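Local atomic coordinates of Cg7008-pa (Drosophila melanogaster, PDB entry 2WAC), a protein that cleaves both DNA and RNA as an endonuclease, associates with the RNA-induced silencing complex and, through its Tudor domain, binds peptides carrying symmetrically dimethylated arginine. Residues A[30-35]-A[107-112]; A[82-85]-A[90-93]. One frame throughout, in Å; residues are numbered along the deposited sequence.

Both contacts belong to the Tudor part of this C-terminal piece of Tudor-SN, with centres about 17 Å apart and nearest atoms about 7 Å apart, so they do not touch. Contact 1 brings the long helix 26-42 against the connection from strand 99-101 to strand 113-118. Contact 2 is the hairpin of strands 80-85 and 91-95, and its residues come along the chain between the two halves of contact 1. The hairpin lies in the antiparallel Tudor sheet and reaches into the region 62-90 involved in dimethylarginine binding. Contact 1 instead joins the two connections of the extended Tudor domain, where the chain passes between that sheet and the one holding 17-22 and 113-118.

Contact 1: A[30-35]-A[107-112]; sequences ESLMSK and SSEKPY
L32 reaches from the helix toward the loop 107-112 and meets E109 and Y112 with a single methyl group. Its CB leaves the helix on the side facing the loop, and CG, swung anti to the backbone N (chi1 -166°), carries the branch onward in that direction. Of its two methyls, CD1 does the touching. E109 comes from the opposite direction, its chain extended beyond CG, so that CD1 of L32 comes up against the carboxylate, within 3.4 to 3.7 Å of OE1, CD and OE2 of E109. The same CD1 sits at the edge of the Y112 ring, in its plane, 3.8 Å from CE2. The carboxylate is tied down within its own segment: OH of Y112 donates to OE1 of E109 at 2.6 Å, and OE1 receives it on its anti lone pair, away from OE2. The bond holds OE1 in the plane of the phenol at the ring's edge, where CD1 of L32 also lies. Only 100 Å² is buried in all, a small contact of one methyl with a carboxylate and a ring edge. R70, on strand 68-77 of the antiparallel Tudor sheet, hydrogen-bonds the carbonyl oxygens of E109 and K110 and is touched by L32 and Y112. F106 also packs on L32, and Y112 touches K28 and L29, so the loop is in contact with both helix 26-42 and strand 68-77, helix and loop flanking this sheet in sequence.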
ATOM      1  N   GLU A  30      10.338   4.574  13.905  1.00 25.71           N
ATOM      2  CA  GLU A  30      10.712   3.819  15.101  1.00 25.34           C
ATOM      3  C   GLU A  30      10.729   4.713  16.344  1.00 24.97           C
ATOM      4  O   GLU A  30      10.205   4.337  17.397  1.00 24.95           O
ATOM      5  CB  GLU A  30      12.079   3.159  14.876  1.00 25.40           C
ATOM      6  CG  GLU A  30      12.817   2.705  16.129  1.00 25.81           C
ATOM      7  CD  GLU A  30      14.315   2.591  15.904  1.00 26.18           C
ATOM      8  OE1 GLU A  30      14.741   1.719  15.117  1.00 26.68           O
ATOM      9  OE2 GLU A  30      15.065   3.376  16.521  1.00 26.30           O
ATOM     10  N   SER A  31      11.323   5.897  16.199  1.00 24.54           N
ATOM     11  CA  SER A  31      11.406   6.886  17.272  1.00 24.19           C
ATOM     12  C   SER A  31      10.034   7.461  17.642  1.00 23.95           C
ATOM     13  O   SER A  31       9.723   7.610  18.824  1.00 23.96           O
ATOM     14  CB  SER A  31      12.369   8.011  16.877  1.00 24.14           C
ATOM     15  OG  SER A  31      12.386   9.041  17.849  1.00 24.05           O
ATOM     16  N   LEU A  32       9.230   7.779  16.627  1.00 23.66           N
ATOM     17  CA  LEU A  32       7.874   8.309  16.817  1.00 23.44           C
ATOM     18  C   LEU A  32       6.981   7.319  17.568  1.00 23.29           C
ATOM     19  O   LEU A  32       6.277   7.701  18.503  1.00 23.31           O
ATOM     20  CB  LEU A  32       7.246   8.680  15.461  1.00 23.39           C
ATOM     21  CG  LEU A  32       5.972   9.539  15.390  1.00 23.33           C
ATOM     22  CD1 LEU A  32       5.866  10.227  14.035  1.00 23.17           C
ATOM     23  CD2 LEU A  32       4.711   8.734  15.658  1.00 23.12           C
ATOM     24  N   MET A  33       7.021   6.053  17.154  1.00 23.19           N
ATOM     25  CA  MET A  33       6.212   4.996  17.764  1.00 23.13           C
ATOM     26  C   MET A  33       6.589   4.728  19.218  1.00 22.97           C
ATOM     27  O   MET A  33       5.732   4.376  20.029  1.00 22.85           O
ATOM     28  CB  MET A  33       6.286   3.703  16.946  1.00 23.17           C
ATOM     29  CG  MET A  33       5.390   3.678  15.704  1.00 23.68           C
ATOM     30  SD  MET A  33       3.623   3.852  16.058  1.00 24.38           S
ATOM     31  CE  MET A  33       3.410   5.608  15.848  1.00 24.48           C
ATOM     32  N   SER A  34       7.870   4.899  19.534  1.00 22.90           N
ATOM     33  CA  SER A  34       8.374   4.725  20.895  1.00 22.85           C
ATOM     34  C   SER A  34       7.953   5.874  21.813  1.00 22.84           C
ATOM     35  O   SER A  34       7.657   5.655  22.990  1.00 22.89           O
ATOM     36  CB  SER A  34       9.897   4.579  20.890  1.00 22.83           C
ATOM     37  OG  SER A  34      10.388   4.295  22.189  1.00 22.78           O
ATOM     38  N   LYS A  35       7.932   7.089  21.272  1.00 22.84           N
ATOM     39  CA  LYS A  35       7.519   8.270  22.030  1.00 22.86           C
ATOM     40  C   LYS A  35       6.005   8.299  22.232  1.00 22.91           C
ATOM     41  O   LYS A  35       5.525   8.718  23.286  1.00 22.90           O
ATOM     42  CB  LYS A  35       7.991   9.554  21.340  1.00 22.79           C
ATOM     43  CG  LYS A  35       9.503   9.734  21.318  1.00 22.89           C
ATOM     44  CD  LYS A  35       9.904  10.957  20.505  1.00 22.97           C
ATOM     45  CE  LYS A  35      11.411  11.032  20.309  1.00 23.25           C
ATOM     46  NZ  LYS A  35      12.156  11.140  21.598  1.00 23.64           N
ATOM     47  N   SER A 107       1.758  15.285  15.067  1.00 31.26           N
ATOM     48  CA  SER A 107       0.883  15.562  13.925  1.00 31.18           C
ATOM     49  C   SER A 107       1.565  16.245  12.738  1.00 31.00           C
ATOM     50  O   SER A 107       0.971  16.355  11.663  1.00 31.10           O
ATOM     51  CB  SER A 107      -0.320  16.397  14.378  1.00 31.18           C
ATOM     52  OG  SER A 107      -1.044  15.739  15.402  1.00 31.61           O
ATOM     53  N   SER A 108       2.803  16.697  12.928  1.00 30.75           N
ATOM     54  CA  SER A 108       3.496  17.487  11.909  1.00 30.54           C
ATOM     55  C   SER A 108       4.264  16.657  10.881  1.00 30.22           C
ATOM     56  O   SER A 108       4.341  17.035   9.709  1.00 30.18           O
ATOM     57  CB  SER A 108       4.408  18.539  12.551  1.00 30.62           C
ATOM     58  OG  SER A 108       5.275  17.955  13.506  1.00 31.03           O
ATOM     59  N   GLU A 109       4.833  15.536  11.321  1.00 29.80           N
ATOM     60  CA  GLU A 109       5.505  14.613  10.413  1.00 29.42           C
ATOM     61  C   GLU A 109       4.522  14.023   9.414  1.00 29.09           C
ATOM     62  O   GLU A 109       3.415  13.616   9.777  1.00 28.98           O
ATOM     63  CB  GLU A 109       6.209  13.502  11.188  1.00 29.43           C
ATOM     64  CG  GLU A 109       7.493  13.954  11.847  1.00 29.54           C
ATOM     65  CD  GLU A 109       7.876  13.078  13.013  1.00 29.68           C
ATOM     66  OE1 GLU A 109       8.435  11.986  12.785  1.00 29.85           O
ATOM     67  OE2 GLU A 109       7.623  13.486  14.165  1.00 29.74           O
ATOM     68  N   LYS A 110       4.940  14.003   8.153  1.00 28.64           N
ATOM     69  CA  LYS A 110       4.144  13.471   7.053  1.00 28.29           C
ATOM     70  C   LYS A 110       3.957  11.967   7.251  1.00 27.83           C
ATOM     71  O   LYS A 110       4.764  11.334   7.936  1.00 27.73           O
ATOM     72  CB  LYS A 110       4.835  13.737   5.706  1.00 28.32           C
ATOM     73  CG  LYS A 110       5.270  15.186   5.451  1.00 28.89           C
ATOM     74  CD  LYS A 110       6.755  15.402   5.758  1.00 29.50           C
ATOM     75  CE  LYS A 110       6.977  15.965   7.158  1.00 29.56           C
ATOM     76  NZ  LYS A 110       8.197  15.398   7.807  1.00 29.44           N
ATOM     77  N   PRO A 111       2.890  11.390   6.664  1.00 27.47           N
ATOM     78  CA  PRO A 111       2.692   9.941   6.774  1.00 27.16           C
ATOM     79  C   PRO A 111       3.917   9.141   6.318  1.00 26.87           C
ATOM     80  O   PRO A 111       4.516   9.464   5.289  1.00 26.76           O
ATOM     81  CB  PRO A 111       1.512   9.682   5.838  1.00 27.23           C
ATOM     82  CG  PRO A 111       0.752  10.963   5.840  1.00 27.33           C
ATOM     83  CD  PRO A 111       1.805  12.030   5.894  1.00 27.48           C
ATOM     84  N   TYR A 112       4.283   8.112   7.083  1.00 26.48           N
ATOM     85  CA  TYR A 112       5.464   7.301   6.764  1.00 26.33           C
ATOM     86  C   TYR A 112       5.217   6.193   5.734  1.00 26.01           C
ATOM     87  O   TYR A 112       6.152   5.514   5.310  1.00 26.19           O
ATOM     88  CB  TYR A 112       6.136   6.767   8.039  1.00 26.38           C
ATOM     89  CG  TYR A 112       6.945   7.832   8.743  1.00 26.88           C
ATOM     90  CD1 TYR A 112       8.157   8.276   8.210  1.00 27.35           C
ATOM     91  CD2 TYR A 112       6.490   8.416   9.924  1.00 27.19           C
ATOM     92  CE1 TYR A 112       8.899   9.266   8.840  1.00 27.87           C
ATOM     93  CE2 TYR A 112       7.229   9.408  10.564  1.00 27.58           C
ATOM     94  CZ  TYR A 112       8.431   9.826  10.016  1.00 27.92           C
ATOM     95  OH  TYR A 112       9.166  10.806  10.641  1.00 28.49           O
TER

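Contact 2: A[82-85]-A[90-93]; sequences TVLY and NKET
Y85 and E92 join across the hairpin through their side-chain ends: the phenol OH donates to OE2 of E92 at 2.6 Å. The acceptor is met on its anti side, slightly out of the carboxylate plane, and ring and carboxylate are turned 59° apart. E92 gets there with CG between its backbone N and carbonyl carbon (chi1 82°) and the chain extended beyond; its other oxygen, OE1, is held by T63. The N90 amide lies only 20° from parallel to the tyrosine ring, with ND2 3.6 Å from CD2. This is an antiparallel beta hairpin of the Tudor sheet, overlapping the dimethylarginine-binding region, and F62 packs on Y85, N90 and E92. A phenylalanine in place of Y85 would probably keep the ring beside N90 but leave OE2 of E92 without its phenol donor. V83 and E92 form the hydrogen-bonded pair, V83 N reaching E92 O at 3.0 Å, and Y85 N binds N90 O at 2.9 Å. On the sheet face of T82, L84, K91 and T93, the two threonine OG1 atoms of T82 and T93 hydrogen-bond at 3.0 Å, and L84 CD1 rests 3.8 Å from K91 CG.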
ATOM      1  N   THR A  82     -14.234   4.647  10.472  1.00 21.68           N
ATOM      2  CA  THR A  82     -13.286   3.968   9.602  1.00 21.64           C
ATOM      3  C   THR A  82     -12.010   4.802   9.549  1.00 21.69           C
ATOM      4  O   THR A  82     -12.042   5.978   9.175  1.00 21.71           O
ATOM      5  CB  THR A  82     -13.860   3.757   8.184  1.00 21.61           C
ATOM      6  OG1 THR A  82     -15.073   2.999   8.268  1.00 21.16           O
ATOM      7  CG2 THR A  82     -12.860   3.012   7.296  1.00 21.39           C
ATOM      8  N   VAL A  83     -10.896   4.188   9.943  1.00 21.62           N
ATOM      9  CA  VAL A  83      -9.607   4.879   9.997  1.00 21.55           C
ATOM     10  C   VAL A  83      -8.549   4.224   9.108  1.00 21.56           C
ATOM     11  O   VAL A  83      -8.605   3.024   8.838  1.00 21.53           O
ATOM     12  CB  VAL A  83      -9.062   5.031  11.458  1.00 21.49           C
ATOM     13  CG1 VAL A  83     -10.086   5.720  12.357  1.00 21.60           C
ATOM     14  CG2 VAL A  83      -8.631   3.680  12.049  1.00 21.42           C
ATOM     15  N   LEU A  84      -7.602   5.039   8.648  1.00 21.52           N
ATOM     16  CA  LEU A  84      -6.425   4.567   7.931  1.00 21.51           C
ATOM     17  C   LEU A  84      -5.206   4.766   8.822  1.00 21.48           C
ATOM     18  O   LEU A  84      -4.969   5.870   9.306  1.00 21.42           O
ATOM     19  CB  LEU A  84      -6.242   5.337   6.614  1.00 21.42           C
ATOM     20  CG  LEU A  84      -4.867   5.250   5.926  1.00 21.48           C
ATOM     21  CD1 LEU A  84      -4.637   3.881   5.292  1.00 20.96           C
ATOM     22  CD2 LEU A  84      -4.679   6.361   4.893  1.00 21.04           C
ATOM     23  N   TYR A  85      -4.442   3.697   9.041  1.00 21.52           N
ATOM     24  CA  TYR A  85      -3.194   3.794   9.795  1.00 21.52           C
ATOM     25  C   TYR A  85      -2.093   4.325   8.880  1.00 21.54           C
ATOM     26  O   TYR A  85      -1.486   3.578   8.112  1.00 21.45           O
ATOM     27  CB  TYR A  85      -2.841   2.450  10.443  1.00 21.60           C
ATOM     28  CG  TYR A  85      -3.861   2.044  11.485  1.00 21.58           C
ATOM     29  CD1 TYR A  85      -3.831   2.598  12.765  1.00 22.02           C
ATOM     30  CD2 TYR A  85      -4.876   1.135  11.184  1.00 21.73           C
ATOM     31  CE1 TYR A  85      -4.776   2.248  13.727  1.00 22.19           C
ATOM     32  CE2 TYR A  85      -5.828   0.777  12.139  1.00 22.21           C
ATOM     33  CZ  TYR A  85      -5.770   1.339  13.410  1.00 22.29           C
ATOM     34  OH  TYR A  85      -6.704   0.996  14.364  1.00 22.18           O
ATOM     35  N   ASN A  90      -2.767  -0.065   6.451  1.00 22.91           N
ATOM     36  CA  ASN A  90      -3.993  -0.810   6.734  1.00 22.99           C
ATOM     37  C   ASN A  90      -5.119   0.090   7.247  1.00 23.10           C
ATOM     38  O   ASN A  90      -4.871   1.155   7.813  1.00 23.09           O
ATOM     39  CB  ASN A  90      -3.742  -1.989   7.688  1.00 22.81           C
ATOM     40  CG  ASN A  90      -3.156  -1.557   9.021  1.00 22.74           C
ATOM     41  OD1 ASN A  90      -2.201  -0.781   9.074  1.00 22.58           O
ATOM     42  ND2 ASN A  90      -3.717  -2.074  10.107  1.00 21.78           N
ATOM     43  N   LYS A  91      -6.352  -0.355   7.022  1.00 23.34           N
ATOM     44  CA  LYS A  91      -7.550   0.340   7.474  1.00 23.57           C
ATOM     45  C   LYS A  91      -8.375  -0.593   8.346  1.00 23.42           C
ATOM     46  O   LYS A  91      -8.303  -1.815   8.190  1.00 23.43           O
ATOM     47  CB  LYS A  91      -8.415   0.746   6.279  1.00 23.70           C
ATOM     48  CG  LYS A  91      -7.856   1.825   5.374  1.00 24.63           C
ATOM     49  CD  LYS A  91      -8.841   2.081   4.238  1.00 26.28           C
ATOM     50  CE  LYS A  91      -8.448   3.270   3.380  1.00 27.41           C
ATOM     51  NZ  LYS A  91      -7.277   2.983   2.519  1.00 28.79           N
ATOM     52  N   GLU A  92      -9.163  -0.020   9.256  1.00 23.26           N
ATOM     53  CA  GLU A  92     -10.193  -0.780   9.968  1.00 23.18           C
ATOM     54  C   GLU A  92     -11.352   0.098  10.443  1.00 23.30           C
ATOM     55  O   GLU A  92     -11.209   1.316  10.599  1.00 23.33           O
ATOM     56  CB  GLU A  92      -9.602  -1.580  11.144  1.00 23.18           C
ATOM     57  CG  GLU A  92      -9.380  -0.784  12.430  1.00 22.72           C
ATOM     58  CD  GLU A  92      -8.900  -1.646  13.589  1.00 22.28           C
ATOM     59  OE1 GLU A  92      -9.252  -2.843  13.644  1.00 22.34           O
ATOM     60  OE2 GLU A  92      -8.173  -1.120  14.456  1.00 22.20           O
ATOM     61  N   THR A  93     -12.497  -0.542  10.666  1.00 23.26           N
ATOM     62  CA  THR A  93     -13.646   0.101  11.295  1.00 23.38           C
ATOM     63  C   THR A  93     -13.661  -0.239  12.787  1.00 23.37           C
ATOM     64  O   THR A  93     -13.531  -1.403  13.180  1.00 23.51           O
ATOM     65  CB  THR A  93     -14.972  -0.266  10.593  1.00 23.26           C
ATOM     66  OG1 THR A  93     -14.899   0.129   9.218  1.00 23.19           O
ATOM     67  CG2 THR A  93     -16.156   0.441  11.247  1.00 23.54           C
TER